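Tol-Pal system protein TolB (Acinetobacter baumannii, PDB 7MX5) is the periplasmic component of the Tol-Pal system, which probably takes part in outer membrane invagination during cell division and in keeping the outer membrane intact. Local coordinates at residues G236-Y241 with G258-A263. Residues are numbered along the deposited sequence; the frame is centred on the assembly and turned at random.
Sequences GNPEIY and GIDTEA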
loop_
_atom_site.group_PDB
_atom_site.type_symbol
_atom_site.label_atom_id
_atom_site.label_comp_id
_atom_site.label_asym_id
_atom_site.label_seq_id
_atom_site.Cartn_x
_atom_site.Cartn_y
_atom_site.Cartn_z
ATOM N N GLY A 236 26.168 2.234 -20.449
ATOM C CA GLY A 236 26.329 3.439 -19.661
ATOM C C GLY A 236 25.219 3.753 -18.678
ATOM O O GLY A 236 25.217 3.249 -17.551
ATOM N N ASN A 237 24.264 4.588 -19.095
ATOM C CA ASN A 237 23.341 5.216 -18.164
ATOM C C ASN A 237 21.930 4.647 -18.298
ATOM O O ASN A 237 21.489 4.311 -19.402
ATOM C CB ASN A 237 23.303 6.729 -18.396
ATOM C CG ASN A 237 24.661 7.290 -18.773
ATOM O OD1 ASN A 237 25.103 7.160 -19.914
ATOM N ND2 ASN A 237 25.335 7.907 -17.810
ATOM N N PRO A 238 21.199 4.538 -17.187
ATOM C CA PRO A 238 19.858 3.942 -17.234
ATOM C C PRO A 238 18.923 4.734 -18.133
ATOM O O PRO A 238 19.044 5.952 -18.267
ATOM C CB PRO A 238 19.398 3.988 -15.772
ATOM C CG PRO A 238 20.667 4.110 -14.976
ATOM C CD PRO A 238 21.562 4.957 -15.824
ATOM N N GLU A 239 17.985 4.020 -18.756
ATOM C CA GLU A 239 17.002 4.611 -19.652
ATOM C C GLU A 239 15.662 3.917 -19.451
ATOM O O GLU A 239 15.598 2.764 -19.018
ATOM C CB GLU A 239 17.432 4.502 -21.124
ATOM C CG GLU A 239 18.005 5.778 -21.717
ATOM C CD GLU A 239 19.093 5.512 -22.735
ATOM O OE1 GLU A 239 19.268 4.340 -23.126
ATOM O OE2 GLU A 239 19.774 6.473 -23.146
ATOM N N ILE A 240 14.587 4.629 -19.781
ATOM C CA ILE A 240 13.233 4.103 -19.642
ATOM C C ILE A 240 12.812 3.452 -20.952
ATOM O O ILE A 240 12.970 4.038 -22.029
ATOM C CB ILE A 240 12.245 5.210 -19.236
ATOM C CG1 ILE A 240 12.490 5.646 -17.791
ATOM C CG2 ILE A 240 10.808 4.740 -19.410
ATOM C CD1 ILE A 240 12.849 7.105 -17.653
ATOM N N TYR A 241 12.275 2.239 -20.858
ATOM C CA TYR A 241 11.764 1.498 -22.000
ATOM C C TYR A 241 10.310 1.127 -21.750
ATOM O O TYR A 241 9.900 0.895 -20.609
ATOM C CB TYR A 241 12.583 0.226 -22.242
ATOM C CG TYR A 241 14.008 0.469 -22.679
ATOM C CD1 TYR A 241 15.011 0.690 -21.745
ATOM C CD2 TYR A 241 14.347 0.497 -24.023
ATOM C CE1 TYR A 241 16.315 0.919 -22.140
ATOM C CE2 TYR A 241 15.651 0.716 -24.425
ATOM C CZ TYR A 241 16.628 0.934 -23.481
ATOM O OH TYR A 241 17.924 1.161 -23.884
ATOM N N GLY A 258 22.319 10.106 -16.277
ATOM C CA GLY A 258 23.416 9.854 -15.366
ATOM C C GLY A 258 23.033 9.416 -13.969
ATOM O O GLY A 258 23.926 9.233 -13.130
ATOM N N ILE A 259 21.742 9.253 -13.679
ATOM C CA ILE A 259 21.284 8.690 -12.417
ATOM C C ILE A 259 20.313 7.558 -12.726
ATOM O O ILE A 259 19.822 7.417 -13.847
ATOM C CB ILE A 259 20.615 9.739 -11.501
ATOM C CG1 ILE A 259 19.426 10.391 -12.210
ATOM C CG2 ILE A 259 21.627 10.785 -11.052
ATOM C CD1 ILE A 259 18.434 11.037 -11.266
ATOM N N ASP A 260 20.042 6.743 -11.711
ATOM C CA ASP A 260 19.081 5.660 -11.856
ATOM C C ASP A 260 17.663 6.205 -11.762
ATOM O O ASP A 260 17.355 7.031 -10.898
ATOM C CB ASP A 260 19.309 4.589 -10.790
ATOM C CG ASP A 260 19.264 3.184 -11.360
ATOM O OD1 ASP A 260 18.221 2.808 -11.937
ATOM O OD2 ASP A 260 20.272 2.457 -11.236
ATOM N N THR A 261 16.799 5.739 -12.660
ATOM C CA THR A 261 15.448 6.260 -12.782
ATOM C C THR A 261 14.439 5.120 -12.761
ATOM O O THR A 261 14.780 3.950 -12.954
ATOM C CB THR A 261 15.278 7.079 -14.068
ATOM O OG1 THR A 261 13.973 7.673 -14.091
ATOM C CG2 THR A 261 15.453 6.191 -15.290
ATOM N N GLU A 262 13.181 5.483 -12.511
ATOM C CA GLU A 262 12.064 4.550 -12.503
ATOM C C GLU A 262 10.849 5.237 -13.105
ATOM O O GLU A 262 10.574 6.400 -12.800
ATOM C CB GLU A 262 11.734 4.058 -11.083
ATOM C CG GLU A 262 12.937 3.629 -10.255
ATOM C CD GLU A 262 13.542 4.776 -9.467
ATOM O OE1 GLU A 262 12.994 5.897 -9.532
ATOM O OE2 GLU A 262 14.567 4.556 -8.790
ATOM N N ALA A 263 10.123 4.515 -13.955
ATOM C CA ALA A 263 8.947 5.042 -14.632
ATOM C C ALA A 263 7.684 4.431 -14.040
ATOM O O ALA A 263 7.632 3.227 -13.774
ATOM C CB ALA A 263 9.008 4.763 -16.135
#
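Thr261 is tied at both its hydroxyl and its carbonyl: OG1 hydrogen-bonds to the carbonyl O of Thr275 on strand 271-276, and the backbone O of Thr261 accepts a hydrogen bond from OG1 of Thr231 on strand 227-232. Threonine suits this buried place because its other branch is apolar: CG2 lies 3.6 Å from CD1 of Ile240. OG1 points anti to the main-chain nitrogen (chi1 -175°), which leaves CG2 between that nitrogen and the carbonyl carbon, facing the isoleucine. The two side chains cross at about a right angle. Ile240 makes a second contact two residues further on, where its CG2 packs 3.7 Å from CB of Ala263; alanine's single methyl lets the branched neighbour come close. Ile240 also touches Phe272, Phe274 and Leu229, and Ala263 meets the first and last of these.

Towards the other end, Pro238 sets its ring against the opposing backbone, with CG 3.6 Å from O of Ile259 and 3.8 Å from CA of Asp260. The carboxylate of Asp260 turns back towards the same ring, its CG 4.0 Å from CG of Pro238, a van der Waals approach. Further out, the Asn237 amide brings ND2 to 3.7 Å from CA of Gly258, where a side chain would press on the preceding carbonyl O at this backbone conformation (phi 90°), so glycine fits.

No hydrogen bond joins the two segments, whose touching parts run 16° apart; they meet through side chains, with the Pro238 ring resting on backbone. Strand 239-244 belongs to one four-stranded antiparallel sheet, whereas 258-263 leads into the first strand of the next, so this is the face-to-face packing of successive blades in the TolB beta-propeller.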